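Local coordinates for molybdopterin-guanine dinucleotide biosynthesis protein B (MobB) (Archaeoglobus fulgidus, PDB 2F1R) that probably binds GTP and takes part in making the guanine dinucleotide form of the molybdenum cofactor, at residues A[6-11]-A[103-108]; A[30-35]-A[93-98]; A[55-60]-A[74-79]; A[111-116]-A[127-132]. All blocks are in the same frame, centred on the assembly; numbering follows the deposited sequence.

Contact 1. Residues A[6-11]-A[103-108]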
loop_
_atom_site.group_PDB
_atom_site.type_symbol
_atom_site.label_atom_id
_atom_site.label_comp_id
_atom_site.label_asym_id
_atom_site.label_seq_id
_atom_site.Cartn_x
_atom_site.Cartn_y
_atom_site.Cartn_z
ATOM N N SER A 6 18.578 7.945 -3.528
ATOM C CA SER A 6 18.918 6.594 -3.089
ATOM C C SER A 6 19.929 6.522 -1.962
ATOM O O SER A 6 20.957 7.205 -1.990
ATOM C CB SER A 6 19.504 5.824 -4.255
ATOM O OG SER A 6 18.556 5.780 -5.288
ATOM N N ILE A 7 19.691 5.632 -1.004
ATOM C CA ILE A 7 20.670 5.375 0.036
ATOM C C ILE A 7 21.238 4.004 -0.311
ATOM O O ILE A 7 20.555 3.001 -0.194
ATOM C CB ILE A 7 20.043 5.421 1.478
ATOM C CG1 ILE A 7 19.293 6.733 1.713
ATOM C CG2 ILE A 7 21.077 5.151 2.623
ATOM C CD1 ILE A 7 20.112 8.017 1.553
ATOM N N VAL A 8 22.486 3.977 -0.772
ATOM C CA VAL A 8 23.078 2.774 -1.261
ATOM C C VAL A 8 24.317 2.415 -0.421
ATOM O O VAL A 8 24.835 3.255 0.333
ATOM C CB VAL A 8 23.470 2.871 -2.753
ATOM C CG1 VAL A 8 22.221 3.240 -3.634
ATOM C CG2 VAL A 8 24.649 3.859 -2.955
ATOM N N GLY A 9 24.777 1.165 -0.576
ATOM C CA GLY A 9 26.080 0.794 -0.067
ATOM C C GLY A 9 26.177 -0.641 0.440
ATOM O O GLY A 9 25.328 -1.470 0.129
ATOM N N THR A 10 27.196 -0.896 1.257
ATOM C CA THR A 10 27.585 -2.256 1.603
ATOM C C THR A 10 27.002 -2.831 2.899
ATOM O O THR A 10 27.072 -4.053 3.138
ATOM C CB THR A 10 29.130 -2.392 1.635
ATOM O OG1 THR A 10 29.653 -1.515 2.638
ATOM C CG2 THR A 10 29.728 -2.066 0.243
ATOM N N SER A 11 26.420 -1.979 3.726
ATOM C CA SER A 11 25.810 -2.446 4.980
ATOM C C SER A 11 24.285 -2.271 4.995
ATOM O O SER A 11 23.805 -1.162 5.159
ATOM C CB SER A 11 26.403 -1.691 6.172
ATOM O OG SER A 11 25.799 -2.195 7.353
ATOM N N GLY A 103 18.651 1.115 -1.352
ATOM C CA GLY A 103 19.148 0.352 -2.483
ATOM C C GLY A 103 18.579 0.913 -3.778
ATOM O O GLY A 103 18.512 2.175 -3.942
ATOM N N PHE A 104 18.196 -0.014 -4.675
ATOM C CA PHE A 104 17.981 0.326 -6.084
ATOM C C PHE A 104 19.173 1.085 -6.687
ATOM O O PHE A 104 18.980 1.987 -7.513
ATOM C CB PHE A 104 16.705 1.204 -6.262
ATOM C CG PHE A 104 15.434 0.482 -5.981
ATOM C CD1 PHE A 104 14.666 -0.039 -7.024
ATOM C CD2 PHE A 104 14.983 0.316 -4.672
ATOM C CE1 PHE A 104 13.427 -0.740 -6.732
ATOM C CE2 PHE A 104 13.739 -0.380 -4.386
ATOM C CZ PHE A 104 12.999 -0.898 -5.416
ATOM N N SER A 105 20.392 0.707 -6.312
ATOM C CA SER A 105 21.567 1.423 -6.832
ATOM C C SER A 105 21.641 1.486 -8.367
ATOM O O SER A 105 22.033 2.517 -8.969
ATOM C CB SER A 105 22.855 0.822 -6.286
ATOM O OG SER A 105 23.924 1.590 -6.815
ATOM N N LYS A 106 21.201 0.412 -9.016
ATOM C CA LYS A 106 21.341 0.316 -10.473
ATOM C C LYS A 106 20.302 1.107 -11.245
ATOM O O LYS A 106 20.357 1.192 -12.502
ATOM C CB LYS A 106 21.429 -1.139 -10.938
ATOM C CG LYS A 106 22.360 -2.041 -10.101
ATOM C CD LYS A 106 23.833 -1.785 -10.389
ATOM C CE LYS A 106 24.776 -2.885 -9.799
ATOM N NZ LYS A 106 24.431 -4.293 -10.187
ATOM N N ALA A 107 19.402 1.771 -10.518
ATOM C CA ALA A 107 18.449 2.654 -11.169
ATOM C C ALA A 107 19.008 4.013 -11.533
ATOM O O ALA A 107 18.325 4.765 -12.256
ATOM C CB ALA A 107 17.165 2.795 -10.338
ATOM N N GLY A 108 20.234 4.332 -11.050
ATOM C CA GLY A 108 20.934 5.555 -11.452
ATOM C C GLY A 108 20.467 6.874 -10.853
ATOM O O GLY A 108 20.906 7.930 -11.295
HETATM O O HOH W 1 19.345 4.754 -7.633
#
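V8 sets CG1 on the side of its backbone N, opposite the carbonyl carbon (chi1 -57°), and this is the branch that meets S105. S6, two residues back on the same face of the strand, has a similar torsion (chi1 -59°), which aims its hydroxyl at a water instead. V8 CG1 lies 3.6 Å from S105 CB, a close methyl-to-methylene contact. The same methyl stands 3.9 Å from G103 O, and S6 CB packs against that oxygen as well. One direct hydrogen bond joins the segments: G103 N to I7 O, 2.9 Å and nearly straight at 167°. The donor comes in tilted out of the carbonyl plane.

This bond adds to the pairing of strands 4-9 and 98-102, which are neighbours in the parallel sheet. The first five strands follow the order 2-3-1-4-5, as in P-loop kinases and GTPases. G9 and the loop after it fit a Walker A pattern, consistent with a P-loop starting at the end of this strand.

The second polar link is indirect. The water lies 2.7 Å from S6 OG and donates to F104 O at 2.8 Å. The same F104 O takes A107 N of the following 3-10 turn, so it has two donors. G103 has positive phi, and a side chain there would run into the carbonyl O of the residue before. The F104 ring leads away from strand 4-9; R38 makes a cation-pi contact with it, and A66 of the second subunit packs on it.

Contact 2. Residues A[30-35]-A[93-98]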
loop_
_atom_site.group_PDB
_atom_site.type_symbol
_atom_site.label_atom_id
_atom_site.label_comp_id
_atom_site.label_asym_id
_atom_site.label_seq_id
_atom_site.Cartn_x
_atom_site.Cartn_y
_atom_site.Cartn_z
ATOM N N GLY A 30 8.287 19.425 8.626
ATOM C CA GLY A 30 7.059 19.169 7.887
ATOM C C GLY A 30 7.331 18.688 6.460
ATOM O O GLY A 30 6.566 18.996 5.539
ATOM N N LEU A 31 8.428 17.975 6.250
ATOM C CA LEU A 31 8.493 17.209 5.010
ATOM C C LEU A 31 7.701 15.909 5.056
ATOM O O LEU A 31 7.763 15.229 6.085
ATOM C CB LEU A 31 9.929 17.019 4.551
ATOM C CG LEU A 31 10.358 17.976 3.433
ATOM C CD1 LEU A 31 9.150 18.739 2.893
ATOM C CD2 LEU A 31 11.418 18.944 3.923
ATOM N N ARG A 32 6.912 15.677 4.041
ATOM C CA ARG A 32 6.279 14.375 3.763
ATOM C C ARG A 32 7.300 13.453 3.098
ATOM O O ARG A 32 7.733 13.747 2.000
ATOM C CB ARG A 32 5.095 14.538 2.742
ATOM C CG ARG A 32 3.750 15.040 3.280
ATOM C CD ARG A 32 2.666 15.163 2.106
ATOM N NE ARG A 32 2.203 13.882 1.468
ATOM C CZ ARG A 32 1.688 12.845 2.118
ATOM N NH1 ARG A 32 1.598 12.840 3.437
ATOM N NH2 ARG A 32 1.259 11.809 1.439
ATOM N N VAL A 33 7.668 12.334 3.748
ATOM C CA VAL A 33 8.679 11.423 3.203
ATOM C C VAL A 33 8.167 9.989 2.915
ATOM O O VAL A 33 7.415 9.395 3.692
ATOM C CB VAL A 33 9.960 11.399 4.071
ATOM C CG1 VAL A 33 11.081 10.635 3.345
ATOM C CG2 VAL A 33 10.443 12.832 4.484
ATOM N N ALA A 34 8.588 9.418 1.801
ATOM C CA ALA A 34 8.332 7.981 1.582
ATOM C C ALA A 34 9.654 7.261 1.306
ATOM O O ALA A 34 10.553 7.849 0.714
ATOM C CB ALA A 34 7.368 7.760 0.458
ATOM N N VAL A 35 9.776 6.036 1.806
ATOM C CA VAL A 35 10.926 5.131 1.561
ATOM C C VAL A 35 10.510 3.937 0.691
ATOM O O VAL A 35 9.491 3.259 0.993
ATOM C CB VAL A 35 11.524 4.638 2.868
ATOM C CG1 VAL A 35 12.617 3.559 2.640
ATOM C CG2 VAL A 35 12.056 5.820 3.684
ATOM N N LEU A 93 3.598 8.062 -5.359
ATOM C CA LEU A 93 4.514 8.873 -4.594
ATOM C C LEU A 93 4.583 10.327 -5.044
ATOM O O LEU A 93 5.412 11.085 -4.554
ATOM C CB LEU A 93 5.916 8.218 -4.618
ATOM C CG LEU A 93 6.112 6.798 -4.029
ATOM C CD1 LEU A 93 7.577 6.479 -3.839
ATOM C CD2 LEU A 93 5.405 6.554 -2.728
ATOM N N SER A 94 3.704 10.720 -5.967
ATOM C CA SER A 94 3.785 12.043 -6.559
ATOM C C SER A 94 3.478 13.250 -5.624
ATOM O O SER A 94 3.820 14.403 -5.954
ATOM C CB SER A 94 2.992 12.106 -7.888
ATOM O OG SER A 94 1.643 12.399 -7.612
ATOM N N ASP A 95 2.931 13.012 -4.434
ATOM C CA ASP A 95 2.707 14.137 -3.526
ATOM C C ASP A 95 3.663 14.183 -2.350
ATOM O O ASP A 95 3.458 14.922 -1.414
ATOM C CB ASP A 95 1.283 14.143 -3.036
ATOM C CG ASP A 95 0.922 12.859 -2.307
ATOM O OD1 ASP A 95 1.453 11.789 -2.689
ATOM O OD2 ASP A 95 0.080 12.925 -1.410
ATOM N N TYR A 96 4.727 13.381 -2.397
ATOM C CA TYR A 96 5.731 13.465 -1.370
ATOM C C TYR A 96 6.729 14.560 -1.656
ATOM O O TYR A 96 6.993 14.899 -2.797
ATOM C CB TYR A 96 6.439 12.119 -1.249
ATOM C CG TYR A 96 5.518 11.178 -0.567
ATOM C CD1 TYR A 96 5.512 11.073 0.803
ATOM C CD2 TYR A 96 4.603 10.397 -1.308
ATOM C CE1 TYR A 96 4.643 10.186 1.445
ATOM C CE2 TYR A 96 3.731 9.506 -0.678
ATOM C CZ TYR A 96 3.741 9.405 0.698
ATOM O OH TYR A 96 2.855 8.495 1.338
ATOM N N ASP A 97 7.296 15.121 -0.599
ATOM C CA ASP A 97 8.384 16.093 -0.787
ATOM C C ASP A 97 9.769 15.462 -1.015
ATOM O O ASP A 97 10.654 16.088 -1.573
ATOM C CB ASP A 97 8.430 17.024 0.435
ATOM C CG ASP A 97 7.143 17.824 0.566
ATOM O OD1 ASP A 97 6.721 18.423 -0.459
ATOM O OD2 ASP A 97 6.547 17.773 1.640
ATOM N N LEU A 98 9.933 14.230 -0.564
ATOM C CA LEU A 98 11.160 13.505 -0.707
ATOM C C LEU A 98 10.825 12.030 -0.789
ATOM O O LEU A 98 10.042 11.528 0.024
ATOM C CB LEU A 98 12.085 13.761 0.534
ATOM C CG LEU A 98 13.380 12.908 0.617
ATOM C CD1 LEU A 98 14.323 13.328 -0.492
ATOM C CD2 LEU A 98 14.063 13.010 1.973
#
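R32 lays its guanidinium over one face of the Y96 ring, and A34 covers the opposite face. R32 NH2 is 3.5 Å from Y96 CZ, and the two planes are 23° apart. The geometry is both a stack and a cation-pi contact. A34 CB sits over the middle of the ring, 3.8 Å from the Y96 centroid, as a CH-pi contact.

D95 holds the arginine by two atoms. R32 NE makes a weak bond of 3.3 Å to D95 O, close to the guanidinium plane. R32 NH2 and D95 OD2 form a salt bridge at 3.3 Å, its hydrogen bond weak and bent. A bend at chi3 (67°) brings the group back over the ring.

Backbone pairing lies behind this. D97 N donates to R32 O at 3.0 Å, and L98 N adds a weak bond to the same oxygen. R32 N reaches D97 OD2 on its anti side, and A34 N reaches L98 O at 3.1 Å. V33 and L98 thus pair as parallel strands where 33-37 and 98-102 enter the central sheet. V33 CG1 and L98 CD2 touch at 4.1 Å, on the face covered by helices 12-28 and 149-160.

Further out, a type I turn from L93 to Y96 presents D95 and the tyrosine. Y96 OH hydrogen-bonds D62 of the second subunit. A strand of that subunit pairs in parallel with A34 and V35 and continues the sheet.

Contact 3. Residues A[55-60]-A[74-79]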
loop_
_atom_site.group_PDB
_atom_site.type_symbol
_atom_site.label_atom_id
_atom_site.label_comp_id
_atom_site.label_asym_id
_atom_site.label_seq_id
_atom_site.Cartn_x
_atom_site.Cartn_y
_atom_site.Cartn_z
ATOM N N LYS A 55 -5.871 -14.379 2.207
ATOM C CA LYS A 55 -6.816 -15.212 1.430
ATOM C C LYS A 55 -7.463 -14.471 0.265
ATOM O O LYS A 55 -7.564 -15.002 -0.846
ATOM C CB LYS A 55 -7.941 -15.711 2.325
ATOM C CG LYS A 55 -7.586 -16.899 3.104
ATOM C CD LYS A 55 -8.574 -17.108 4.232
ATOM C CE LYS A 55 -7.899 -17.783 5.438
ATOM N NZ LYS A 55 -8.917 -18.428 6.305
ATOM N N ILE A 56 -7.956 -13.264 0.524
ATOM C CA ILE A 56 -8.549 -12.452 -0.547
ATOM C C ILE A 56 -7.463 -12.167 -1.620
ATOM O O ILE A 56 -7.673 -12.379 -2.812
ATOM C CB ILE A 56 -9.230 -11.152 0.009
ATOM C CG1 ILE A 56 -10.501 -11.507 0.794
ATOM C CG2 ILE A 56 -9.601 -10.224 -1.141
ATOM C CD1 ILE A 56 -10.797 -10.636 2.000
ATOM N N TYR A 57 -6.294 -11.712 -1.175
ATOM C CA TYR A 57 -5.211 -11.490 -2.099
ATOM C C TYR A 57 -4.938 -12.710 -3.002
ATOM O O TYR A 57 -4.914 -12.583 -4.224
ATOM C CB TYR A 57 -3.922 -11.061 -1.412
ATOM C CG TYR A 57 -2.899 -10.703 -2.456
ATOM C CD1 TYR A 57 -2.869 -9.426 -2.988
ATOM C CD2 TYR A 57 -2.024 -11.654 -2.970
ATOM C CE1 TYR A 57 -1.939 -9.064 -3.967
ATOM C CE2 TYR A 57 -1.102 -11.316 -3.956
ATOM C CZ TYR A 57 -1.067 -10.005 -4.440
ATOM O OH TYR A 57 -0.176 -9.621 -5.397
ATOM N N ASN A 58 -4.783 -13.886 -2.385
ATOM C CA ASN A 58 -4.550 -15.149 -3.124
ATOM C C ASN A 58 -5.619 -15.532 -4.136
ATOM O O ASN A 58 -5.332 -16.119 -5.177
ATOM C CB ASN A 58 -4.385 -16.289 -2.124
ATOM C CG ASN A 58 -2.968 -16.418 -1.632
ATOM O OD1 ASN A 58 -2.301 -15.413 -1.338
ATOM N ND2 ASN A 58 -2.478 -17.663 -1.537
ATOM N N SER A 59 -6.863 -15.175 -3.823
ATOM C CA SER A 59 -7.999 -15.495 -4.667
ATOM C C SER A 59 -7.987 -14.637 -5.928
ATOM O O SER A 59 -8.707 -14.901 -6.894
ATOM C CB SER A 59 -9.299 -15.319 -3.859
ATOM O OG SER A 59 -9.621 -13.929 -3.669
ATOM N N GLY A 60 -7.142 -13.623 -5.962
ATOM C CA GLY A 60 -7.050 -12.848 -7.189
ATOM C C GLY A 60 -7.460 -11.393 -7.100
ATOM O O GLY A 60 -7.504 -10.710 -8.133
ATOM N N ILE A 74 -1.943 -3.541 -1.199
ATOM C CA ILE A 74 -1.178 -4.694 -1.625
ATOM C C ILE A 74 -1.692 -5.107 -3.002
ATOM O O ILE A 74 -2.883 -5.334 -3.165
ATOM C CB ILE A 74 -1.345 -5.835 -0.630
ATOM C CG1 ILE A 74 -1.148 -5.289 0.811
ATOM C CG2 ILE A 74 -0.371 -7.004 -0.992
ATOM C CD1 ILE A 74 -1.585 -6.221 1.955
ATOM N N ARG A 75 -0.803 -5.142 -3.991
ATOM C CA ARG A 75 -1.223 -5.398 -5.349
ATOM C C ARG A 75 -0.238 -6.141 -6.262
ATOM O O ARG A 75 0.960 -5.933 -6.190
ATOM C CB ARG A 75 -1.659 -4.094 -6.008
ATOM C CG ARG A 75 -0.575 -3.110 -6.158
ATOM C CD ARG A 75 -1.035 -2.094 -7.149
ATOM N NE ARG A 75 -0.682 -2.411 -8.499
ATOM C CZ ARG A 75 -1.310 -1.920 -9.557
ATOM N NH1 ARG A 75 -2.363 -1.128 -9.394
ATOM N NH2 ARG A 75 -0.907 -2.262 -10.791
ATOM N N ARG A 76 -0.765 -6.995 -7.128
ATOM C CA ARG A 76 0.062 -7.719 -8.105
ATOM C C ARG A 76 0.696 -6.776 -9.149
ATOM O O ARG A 76 0.061 -5.826 -9.690
ATOM C CB ARG A 76 -0.714 -8.909 -8.720
ATOM C CG ARG A 76 -1.954 -8.525 -9.578
ATOM C CD ARG A 76 -3.139 -9.552 -9.517
ATOM N NE ARG A 76 -3.719 -9.557 -8.168
ATOM C CZ ARG A 76 -3.756 -10.616 -7.353
ATOM N NH1 ARG A 76 -3.304 -11.784 -7.745
ATOM N NH2 ARG A 76 -4.219 -10.490 -6.121
ATOM N N VAL A 77 1.984 -6.983 -9.377
ATOM C CA VAL A 77 2.656 -6.283 -10.467
ATOM C C VAL A 77 3.381 -7.270 -11.406
ATOM O O VAL A 77 3.704 -8.357 -10.986
ATOM C CB VAL A 77 3.679 -5.218 -9.920
ATOM C CG1 VAL A 77 2.935 -4.163 -9.141
ATOM C CG2 VAL A 77 4.804 -5.889 -9.076
ATOM N N SER A 78 3.625 -6.885 -12.657
ATOM C CA SER A 78 4.665 -7.571 -13.433
ATOM C C SER A 78 6.076 -7.337 -12.823
ATOM O O SER A 78 6.297 -6.348 -12.100
ATOM C CB SER A 78 4.640 -7.120 -14.904
ATOM O OG SER A 78 5.043 -5.764 -15.064
ATOM N N GLU A 79 7.038 -8.224 -13.097
ATOM C CA GLU A 79 8.384 -7.993 -12.564
ATOM C C GLU A 79 8.964 -6.612 -12.978
ATOM O O GLU A 79 9.657 -5.961 -12.188
ATOM C CB GLU A 79 9.368 -9.132 -12.891
ATOM C CG GLU A 79 9.851 -9.169 -14.336
ATOM C CD GLU A 79 11.104 -8.266 -14.658
ATOM O OE1 GLU A 79 12.053 -8.115 -13.807
ATOM O OE2 GLU A 79 11.139 -7.718 -15.807
#
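Y57 and R76 form the tight part of this contact. The R76 guanidinium lies on the Y57 ring, centres 4.3 Å apart and planes 26° apart, in a stack that is also a cation-pi contact. R76 NH2 stands over the middle of the ring, 3.4 Å from Y57 CE1. The same nitrogen donates to Y57 O at 2.9 Å, with that oxygen close to the guanidinium plane. G60 N reaches Y57 O from the opposite face of the carbonyl, as part of the Schellman motif that ends the helix. On its other face the guanidinium meets the G60 backbone, with R76 NH2 3.5 Å from G60 C. R76 NE makes a salt bridge with D62, which helps fix the rotation of the group.

The rest of the contact is looser. Y57 CG is anti to the backbone N (chi1 -174°), and the ring reaches out to the strand. Y57 CE1 touches I74 CG2 at 3.9 Å, and R75 CA lies at the ring edge. This is a surface contact, and both Y57 and R76 remain partly exposed. A leucine in place of Y57 would remove the ring and would probably leave the R76 guanidinium without its flat partner, freer to turn.

K70 of the second subunit makes a cation-pi contact with Y57. A strand of that subunit pairs antiparallel with I74 and R75. Helix segment 55-59 and strand segment 74-76 run nearly parallel, at 17° with axes 9.8 Å apart; the helix packs on the hairpin of strands 62-66 and 70-76, while the R75 side chain touches helix 85-93.

Contact 4. Residues A[111-116]-A[127-132]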
loop_
_atom_site.group_PDB
_atom_site.type_symbol
_atom_site.label_atom_id
_atom_site.label_comp_id
_atom_site.label_asym_id
_atom_site.label_seq_id
_atom_site.Cartn_x
_atom_site.Cartn_y
_atom_site.Cartn_z
ATOM N N ARG A 111 22.655 9.604 -5.316
ATOM C CA ARG A 111 22.778 8.712 -4.155
ATOM C C ARG A 111 23.707 9.226 -3.086
ATOM O O ARG A 111 24.724 9.879 -3.373
ATOM C CB ARG A 111 23.256 7.291 -4.572
ATOM C CG ARG A 111 24.733 7.142 -5.104
ATOM C CD ARG A 111 24.832 7.255 -6.667
ATOM N NE ARG A 111 23.637 6.670 -7.304
ATOM C CZ ARG A 111 23.508 5.395 -7.618
ATOM N NH1 ARG A 111 24.508 4.550 -7.425
ATOM N NH2 ARG A 111 22.399 4.981 -8.182
ATOM N N ILE A 112 23.365 8.862 -1.855
ATOM C CA ILE A 112 24.307 8.882 -0.762
ATOM C C ILE A 112 24.823 7.484 -0.566
ATOM O O ILE A 112 24.023 6.540 -0.480
ATOM C CB ILE A 112 23.664 9.484 0.509
ATOM C CG1 ILE A 112 23.251 10.954 0.227
ATOM C CG2 ILE A 112 24.623 9.366 1.716
ATOM C CD1 ILE A 112 22.645 11.670 1.457
ATOM N N VAL A 113 26.159 7.344 -0.533
ATOM C CA VAL A 113 26.825 6.029 -0.512
ATOM C C VAL A 113 27.334 5.753 0.883
ATOM O O VAL A 113 28.181 6.518 1.361
ATOM C CB VAL A 113 28.044 5.949 -1.487
ATOM C CG1 VAL A 113 28.802 4.575 -1.330
ATOM C CG2 VAL A 113 27.595 6.163 -2.925
ATOM N N VAL A 114 26.825 4.700 1.537
ATOM C CA VAL A 114 27.223 4.355 2.897
ATOM C C VAL A 114 28.051 3.074 2.912
ATOM O O VAL A 114 27.526 1.986 2.599
ATOM C CB VAL A 114 26.003 4.210 3.823
ATOM C CG1 VAL A 114 26.447 4.005 5.263
ATOM C CG2 VAL A 114 25.097 5.426 3.703
ATOM N N VAL A 115 29.338 3.221 3.214
ATOM C CA VAL A 115 30.265 2.100 3.143
ATOM C C VAL A 115 31.146 2.002 4.388
ATOM O O VAL A 115 31.315 2.958 5.135
ATOM C CB VAL A 115 31.158 2.153 1.894
ATOM C CG1 VAL A 115 30.328 1.864 0.643
ATOM C CG2 VAL A 115 31.907 3.503 1.769
ATOM N N LYS A 116 31.661 0.803 4.607
ATOM C CA LYS A 116 32.672 0.561 5.615
ATOM C C LYS A 116 34.086 1.000 5.191
ATOM O O LYS A 116 34.825 1.631 5.943
ATOM C CB LYS A 116 32.704 -0.948 5.942
ATOM C CG LYS A 116 33.589 -1.214 7.196
ATOM C CD LYS A 116 32.850 -0.900 8.518
ATOM C CE LYS A 116 33.628 -1.449 9.696
ATOM N NZ LYS A 116 34.524 -2.461 9.056
ATOM N N GLY A 127 24.796 6.362 -10.542
ATOM C CA GLY A 127 24.224 7.716 -10.615
ATOM C C GLY A 127 25.147 8.701 -9.947
ATOM O O GLY A 127 26.242 8.336 -9.532
ATOM N N ARG A 128 24.698 9.946 -9.823
ATOM C CA ARG A 128 25.503 10.984 -9.182
ATOM C C ARG A 128 25.674 10.797 -7.675
ATOM O O ARG A 128 24.676 10.684 -6.935
ATOM C CB ARG A 128 24.919 12.372 -9.470
ATOM C CG ARG A 128 25.918 13.472 -9.242
ATOM C CD ARG A 128 25.471 14.786 -9.908
ATOM N NE ARG A 128 25.115 15.737 -8.872
ATOM C CZ ARG A 128 23.931 16.332 -8.752
ATOM N NH1 ARG A 128 22.953 16.095 -9.643
ATOM N NH2 ARG A 128 23.744 17.188 -7.741
ATOM N N ILE A 129 26.945 10.759 -7.240
ATOM C CA ILE A 129 27.264 10.602 -5.823
ATOM C C ILE A 129 27.237 11.994 -5.199
ATOM O O ILE A 129 28.031 12.881 -5.545
ATOM C CB ILE A 129 28.603 9.835 -5.549
ATOM C CG1 ILE A 129 28.491 8.374 -6.044
ATOM C CG2 ILE A 129 28.995 9.897 -4.049
ATOM C CD1 ILE A 129 29.855 7.687 -6.238
ATOM N N LEU A 130 26.324 12.151 -4.250
ATOM C CA LEU A 130 26.112 13.429 -3.626
ATOM C C LEU A 130 26.969 13.514 -2.398
ATOM O O LEU A 130 27.449 14.623 -2.030
ATOM C CB LEU A 130 24.635 13.576 -3.227
ATOM C CG LEU A 130 23.606 13.616 -4.362
ATOM C CD1 LEU A 130 22.264 13.907 -3.841
ATOM C CD2 LEU A 130 24.012 14.620 -5.444
ATOM N N ALA A 131 27.121 12.356 -1.725
ATOM C CA ALA A 131 27.972 12.298 -0.532
ATOM C C ALA A 131 28.266 10.874 -0.156
ATOM O O ALA A 131 27.538 9.943 -0.556
ATOM C CB ALA A 131 27.296 13.016 0.637
ATOM N N VAL A 132 29.330 10.695 0.627
ATOM C CA VAL A 132 29.723 9.383 1.056
ATOM C C VAL A 132 29.659 9.398 2.556
ATOM O O VAL A 132 30.137 10.365 3.186
ATOM C CB VAL A 132 31.140 8.981 0.534
ATOM C CG1 VAL A 132 31.607 7.645 1.172
ATOM C CG2 VAL A 132 31.178 8.899 -1.067
#
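R111 and V113 carry the backbone hydrogen bonds to 127-132. R111 N donates to R128 O at 2.8 Å, and R111 O takes L130 N at 2.9 Å in an almost perfectly straight bond. V113 N then bonds A131 O at 2.9 Å.

The R111 side chain meets G127 through the face of its guanidinium, without a hydrogen bond. A chain bent at chi2 (-93°) and chi3 folds the R111 guanidinium over G127, with CZ 3.3 Å from G127 N. A CB on G127 would clash with R111 NE. The guanidinium is gripped by backbone oxygens: NH2 bonds S105 O, NE bonds K109 O and NH1 bonds F124 O. A methionine in place of R111 would probably leave these three carbonyls without their donors and set the loops they belong to freer to move.

The apolar contacts follow the same face. R111 CD and V113 CG2 each lie 3.9 Å from I129 CG1. V115 CG2 touches V132 CG1 at 4.2 Å. On the other face, I112 and A131 meet helix 149-160, which L130 also touches.

Strands 111-114 and 129-133 are parallel neighbours, with 111-114 next to strand 4-9, in the central sheet of the P-loop NTPase fold.

From the N terminus, strand 4-9 comes first and lies at the heart of the sheet. Contact 1 closes the longest loop, joining it to the segment after strand 98-102. Contact 2 is nested inside, tying strand 33-37 to the start of strand 98-102. Contact 3 is nested deeper still and joins helix 52-59 to the two-stranded hairpin, away from the central sheet of its own chain. Contacts 2 and 3 both touch the second subunit. Contact 4 follows in series and adds the next two strands. It touches contact 1 directly, where strands 4-9 and 111-114 are neighbours. Contacts 3 and 4 lie on opposite sides of the chain's centre.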